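Local coordinates for YceI-like domain protein (PDB 5IXH) that is a bacterial lipocalin that holds a long octaprenyl diphosphate chain in its beta barrel and probably captures antibiotics outside the cell, at residues L128-S133 / V152-H157. Sequence-based numbering, arbitrary orientation.
With OTP ((2E,6E,10E,14E,18E,22E,26E)-3,7,11,15,19,23,27,31-octamethyldotriaconta-2,6,10,14,18,22,26,30-octaenyl trihydrogen diphosphate), chain C.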
ATOM      1  N   LEU A 128      -1.147  -0.481  -6.762  1.00 17.61           N
ATOM      2  CA  LEU A 128      -0.597  -1.823  -6.801  1.00 15.88           C
ATOM      3  C   LEU A 128      -1.708  -2.843  -6.577  1.00 16.41           C
ATOM      4  O   LEU A 128      -2.256  -2.912  -5.472  1.00 17.65           O
ATOM      5  CB  LEU A 128       0.444  -2.000  -5.701  1.00 18.52           C
ATOM      6  CG  LEU A 128       1.026  -3.420  -5.627  1.00 20.24           C
ATOM      7  CD1 LEU A 128       1.808  -3.788  -6.870  1.00 24.11           C
ATOM      8  CD2 LEU A 128       1.882  -3.539  -4.377  1.00 23.39           C
ATOM      9  N   PRO A 129      -2.028  -3.649  -7.593  1.00 17.40           N
ATOM     10  CA  PRO A 129      -2.994  -4.726  -7.345  1.00 17.67           C
ATOM     11  C   PRO A 129      -2.303  -5.927  -6.715  1.00 18.12           C
ATOM     12  O   PRO A 129      -1.206  -6.326  -7.127  1.00 18.96           O
ATOM     13  CB  PRO A 129      -3.507  -5.074  -8.742  1.00 20.87           C
ATOM     14  CG  PRO A 129      -2.427  -4.643  -9.679  1.00 28.89           C
ATOM     15  CD  PRO A 129      -1.668  -3.521  -9.016  1.00 21.80           C
ATOM     16  N   ILE A 130      -2.936  -6.480  -5.688  1.00 16.69           N
ATOM     17  CA  ILE A 130      -2.456  -7.700  -5.066  1.00 16.89           C
ATOM     18  C   ILE A 130      -3.607  -8.667  -4.888  1.00 16.67           C
ATOM     19  O   ILE A 130      -4.777  -8.274  -4.952  1.00 18.80           O
ATOM     20  CB  ILE A 130      -1.813  -7.437  -3.689  1.00 15.94           C
ATOM     21  CG1 ILE A 130      -2.818  -6.908  -2.647  1.00 17.10           C
ATOM     22  CG2 ILE A 130      -0.604  -6.478  -3.834  1.00 21.26           C
ATOM     23  CD1 ILE A 130      -2.317  -7.044  -1.189  1.00 20.23           C
ATOM     24  N   LYS A 131      -3.267  -9.918  -4.628  1.00 16.35           N
ATOM     25  CA  LYS A 131      -4.237 -10.896  -4.164  1.00 16.71           C
ATOM     26  C   LYS A 131      -4.106 -10.994  -2.651  1.00 15.11           C
ATOM     27  O   LYS A 131      -3.053 -11.335  -2.139  1.00 15.24           O
ATOM     28  CB  LYS A 131      -3.949 -12.261  -4.783  1.00 18.70           C
ATOM     29  CG  LYS A 131      -4.217 -12.329  -6.268  1.00 24.40           C
ATOM     30  CD  LYS A 131      -3.972 -13.733  -6.811  1.00 48.58           C
ATOM     31  CE  LYS A 131      -4.664 -13.948  -8.153  1.00 53.28           C
ATOM     32  NZ  LYS A 131      -4.636 -12.732  -9.016  1.00 71.62           N
ATOM     33  N   ARG A 132      -5.192 -10.718  -1.942  1.00 14.80           N
ATOM     34  CA  ARG A 132      -5.171 -10.821  -0.484  1.00 13.40           C
ATOM     35  C   ARG A 132      -4.776 -12.213  -0.026  1.00 14.89           C
ATOM     36  O   ARG A 132      -4.104 -12.367   1.002  1.00 14.29           O
ATOM     37  CB  ARG A 132      -6.504 -10.382   0.140  1.00 14.34           C
ATOM     38  CG  ARG A 132      -7.712 -11.257  -0.193  1.00 15.25           C
ATOM     39  CD  ARG A 132      -8.997 -10.637   0.336  1.00 16.25           C
ATOM     40  NE  ARG A 132     -10.150 -11.468   0.023  1.00 17.41           N
ATOM     41  CZ  ARG A 132     -10.476 -12.581   0.671  1.00 18.11           C
ATOM     42  NH1 ARG A 132      -9.743 -13.009   1.701  1.00 17.35           N
ATOM     43  NH2 ARG A 132     -11.547 -13.262   0.289  1.00 19.40           N
ATOM     44  N   SER A 133      -5.190 -13.227  -0.787  1.00 14.64           N
ATOM     45  CA  SER A 133      -4.878 -14.617  -0.437  1.00 15.95           C
ATOM     46  C   SER A 133      -3.368 -14.897  -0.404  1.00 16.36           C
ATOM     47  O   SER A 133      -2.924 -15.751   0.361  1.00 17.15           O
ATOM     48  CB  SER A 133      -5.541 -15.596  -1.422  1.00 17.04           C
ATOM     49  OG  SER A 133      -5.080 -15.360  -2.742  1.00 17.80           O
ATOM     50  N   VAL A 152      -7.237  -6.935  -4.408  1.00 19.72           N
ATOM     51  CA  VAL A 152      -7.327  -5.676  -3.663  1.00 19.84           C
ATOM     52  C   VAL A 152      -6.380  -4.688  -4.320  1.00 19.94           C
ATOM     53  O   VAL A 152      -5.233  -5.032  -4.628  1.00 20.64           O
ATOM     54  CB  VAL A 152      -6.920  -5.872  -2.186  1.00 20.38           C
ATOM     55  CG1 VAL A 152      -6.858  -4.533  -1.428  1.00 23.41           C
ATOM     56  CG2 VAL A 152      -7.876  -6.818  -1.502  1.00 21.50           C
ATOM     57  N   GLN A 153      -6.836  -3.459  -4.527  1.00 20.47           N
ATOM     58  CA  GLN A 153      -6.000  -2.423  -5.101  1.00 20.88           C
ATOM     59  C   GLN A 153      -5.472  -1.515  -3.997  1.00 21.45           C
ATOM     60  O   GLN A 153      -6.243  -0.886  -3.265  1.00 23.89           O
ATOM     61  CB  GLN A 153      -6.778  -1.595  -6.120  1.00 26.92           C
ATOM     62  CG  GLN A 153      -7.234  -2.382  -7.322  1.00 31.53           C
ATOM     63  CD  GLN A 153      -8.021  -1.536  -8.295  1.00 69.03           C
ATOM     64  OE1 GLN A 153      -8.392  -0.402  -7.989  1.00 70.20           O
ATOM     65  NE2 GLN A 153      -8.279  -2.081  -9.479  1.00 83.35           N
ATOM     66  N   ILE A 154      -4.155  -1.449  -3.877  1.00 19.86           N
ATOM     67  CA  ILE A 154      -3.508  -0.566  -2.912  1.00 18.34           C
ATOM     68  C   ILE A 154      -3.178   0.742  -3.627  1.00 21.42           C
ATOM     69  O   ILE A 154      -2.396   0.758  -4.567  1.00 20.73           O
ATOM     70  CB  ILE A 154      -2.198  -1.181  -2.371  1.00 19.63           C
ATOM     71  CG1 ILE A 154      -2.472  -2.531  -1.689  1.00 19.43           C
ATOM     72  CG2 ILE A 154      -1.523  -0.179  -1.402  1.00 22.19           C
ATOM     73  CD1 ILE A 154      -1.233  -3.296  -1.298  1.00 26.21           C
ATOM     74  N   LYS A 155      -3.790   1.830  -3.204  1.00 20.80           N
ATOM     75  CA  LYS A 155      -3.590   3.126  -3.841  1.00 20.40           C
ATOM     76  C   LYS A 155      -2.800   4.021  -2.921  1.00 20.36           C
ATOM     77  O   LYS A 155      -3.026   4.047  -1.723  1.00 23.77           O
ATOM     78  CB  LYS A 155      -4.943   3.768  -4.154  1.00 27.32           C
ATOM     79  CG  LYS A 155      -5.893   2.886  -4.935  1.00 36.03           C
ATOM     80  CD  LYS A 155      -6.925   3.700  -5.713  1.00 54.40           C
ATOM     81  CE  LYS A 155      -7.599   4.771  -4.857  1.00 60.48           C
ATOM     82  NZ  LYS A 155      -8.320   4.200  -3.688  1.00 78.39           N
ATOM     83  N   PHE A 156      -1.864   4.769  -3.479  1.00 19.83           N
ATOM     84  CA  PHE A 156      -1.107   5.694  -2.670  1.00 20.50           C
ATOM     85  C   PHE A 156      -0.882   7.013  -3.384  1.00 19.70           C
ATOM     86  O   PHE A 156      -0.754   7.088  -4.610  1.00 21.80           O
ATOM     87  CB  PHE A 156       0.229   5.074  -2.266  1.00 24.39           C
ATOM     88  CG  PHE A 156       1.018   4.551  -3.427  1.00 23.69           C
ATOM     89  CD1 PHE A 156       1.901   5.365  -4.113  1.00 25.26           C
ATOM     90  CD2 PHE A 156       0.845   3.246  -3.855  1.00 23.34           C
ATOM     91  CE1 PHE A 156       2.625   4.867  -5.179  1.00 26.30           C
ATOM     92  CE2 PHE A 156       1.556   2.747  -4.920  1.00 25.76           C
ATOM     93  CZ  PHE A 156       2.438   3.564  -5.590  1.00 25.93           C
ATOM     94  N   HIS A 157      -0.826   8.047  -2.555  1.00 21.08           N
ATOM     95  CA  HIS A 157      -0.529   9.411  -2.949  1.00 21.08           C
ATOM     96  C   HIS A 157       0.442   9.909  -1.891  1.00 20.54           C
ATOM     97  O   HIS A 157       0.015  10.226  -0.781  1.00 23.07           O
ATOM     98  CB  HIS A 157      -1.808  10.250  -2.952  1.00 26.91           C
ATOM     99  CG  HIS A 157      -1.587  11.708  -3.220  1.00 27.26           C
ATOM    100  ND1 HIS A 157      -1.405  12.209  -4.489  1.00 28.89           N
ATOM    101  CD2 HIS A 157      -1.581  12.780  -2.389  1.00 32.13           C
ATOM    102  CE1 HIS A 157      -1.258  13.522  -4.428  1.00 30.01           C
ATOM    103  NE2 HIS A 157      -1.361  13.896  -3.165  1.00 31.06           N
TER
HETATM  104  O7  OTP C 201     -23.162  -8.045   2.787  1.00112.42           O
HETATM  105  P2  OTP C 201     -21.819  -8.693   3.054  1.00111.96           P
HETATM  106  O5  OTP C 201     -21.995  -9.862   3.998  1.00112.22           O
HETATM  107  O6  OTP C 201     -21.215  -9.178   1.754  1.00112.37           O
HETATM  108  O4  OTP C 201     -20.837  -7.633   3.711  1.00109.19           O
HETATM  109  P1  OTP C 201     -19.460  -7.995   4.417  1.00105.37           P
HETATM  110  O2  OTP C 201     -19.707  -8.382   5.857  1.00105.08           O
HETATM  111  O3  OTP C 201     -18.784  -9.137   3.689  1.00106.31           O
HETATM  112  O1  OTP C 201     -18.548  -6.695   4.374  1.00100.12           O
HETATM  113  C40 OTP C 201     -17.235  -6.714   3.838  1.00 94.82           C
HETATM  114  C39 OTP C 201     -16.641  -5.394   4.318  1.00 90.01           C
HETATM  115  C37 OTP C 201     -15.393  -4.950   3.989  1.00 85.28           C
HETATM  116  C38 OTP C 201     -14.999  -3.599   4.584  1.00 85.93           C
HETATM  117  C36 OTP C 201     -14.406  -5.732   3.092  1.00 80.01           C
HETATM  118  C35 OTP C 201     -13.031  -5.761   3.791  1.00 74.91           C
HETATM  119  C34 OTP C 201     -11.868  -5.807   2.783  1.00 70.80           C
HETATM  120  C32 OTP C 201     -10.605  -5.462   3.205  1.00 66.71           C
HETATM  121  C33 OTP C 201     -10.342  -5.032   4.654  1.00 67.80           C
HETATM  122  C31 OTP C 201      -9.428  -5.507   2.215  1.00 61.82           C
HETATM  123  C30 OTP C 201      -8.253  -6.283   2.846  1.00 57.51           C
HETATM  124  C29 OTP C 201      -7.035  -5.367   2.693  1.00 51.57           C
HETATM  125  C27 OTP C 201      -5.870  -5.779   2.094  1.00 50.35           C
HETATM  126  C28 OTP C 201      -5.629  -7.180   1.530  1.00 50.08           C
HETATM  127  C26 OTP C 201      -4.765  -4.725   1.999  1.00 49.48           C
HETATM  128  C25 OTP C 201      -3.399  -5.310   2.380  1.00 46.73           C
HETATM  129  C24 OTP C 201      -2.536  -4.063   2.155  1.00 45.68           C
HETATM  130  C22 OTP C 201      -1.812  -3.486   3.162  1.00 40.81           C
HETATM  131  C23 OTP C 201      -1.760  -4.039   4.590  1.00 42.07           C
HETATM  132  C21 OTP C 201      -1.010  -2.240   2.791  1.00 41.54           C
HETATM  133  C20 OTP C 201       0.402  -2.745   2.494  1.00 40.99           C
HETATM  134  C19 OTP C 201       1.052  -1.662   1.626  1.00 41.30           C
HETATM  135  C17 OTP C 201       2.310  -1.171   1.906  1.00 40.85           C
HETATM  136  C18 OTP C 201       3.105  -1.702   3.101  1.00 37.13           C
HETATM  137  C16 OTP C 201       2.967  -0.091   1.029  1.00 41.02           C
HETATM  138  C15 OTP C 201       2.015   0.465  -0.047  1.00 43.53           C
HETATM  139  C14 OTP C 201       2.866   1.229  -1.074  1.00 44.14           C
HETATM  140  C12 OTP C 201       3.496   0.553  -2.095  1.00 43.49           C
HETATM  141  C13 OTP C 201       3.379  -0.962  -2.293  1.00 44.29           C
HETATM  142  C11 OTP C 201       4.350   1.313  -3.121  1.00 44.97           C
HETATM  143  C10 OTP C 201       4.918   2.620  -2.554  1.00 44.86           C
HETATM  144  C9  OTP C 201       5.974   3.051  -3.583  1.00 46.35           C
HETATM  145  C7  OTP C 201       6.887   4.035  -3.304  1.00 46.40           C
HETATM  146  C8  OTP C 201       6.888   4.746  -1.950  1.00 44.76           C
HETATM  147  C6  OTP C 201       7.911   4.385  -4.400  1.00 45.96           C
HETATM  148  C5  OTP C 201       8.045   5.903  -4.549  1.00 46.77           C
HETATM  149  C4  OTP C 201       8.593   6.113  -5.972  1.00 46.65           C
HETATM  150  C2  OTP C 201       9.885   6.484  -6.266  1.00 44.69           C
HETATM  151  C3  OTP C 201      10.247   6.643  -7.742  1.00 45.56           C
HETATM  152  C1  OTP C 201      10.952   6.744  -5.199  1.00 44.53           C
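Ile130 and Ile154 meet methyl to methyl, CD1 of one 3.9 Å from CD1 of the other, on the face of the sheet that lines the barrel interior. With CG1 set between its backbone N and carbonyl carbon (chi1 65°), Ile130 lays that methylene 3.6 Å from Val152 O. The polyprenyl chain of OTP runs along this face: Ile154 CD1 lies 3.8 Å from C24, Val152 CG2 and Arg132 CB both touch the branch methyl C28, and Leu128 CD2 reaches C13 at 3.6 Å. Farther along, the Phe156 ring turns a face to the lipid, C10 sitting 4.0 Å above its centre. Beneath, Leu128 pairs with Ile154 and Ile130 with Val152, each through two reciprocal N-H...O bonds; Ile154 N approaches Leu128 O from 39° out of the carbonyl plane. Between these pairs, Pro129 faces Gln153 in a non-hydrogen-bonded pair on the other side of the sheet, and its CA makes a CA-H...O contact with Val152 O. The Arg132 guanidinium is gripped by the carbonyls of Val137, Gly138, Trp142, Val148 and Ala149, which satisfy its three nitrogens. Antiparallel strands 121-131 and 151-160 thus build one wall of the lipocalin-like YceI barrel and its octaprenyl diphosphate pocket.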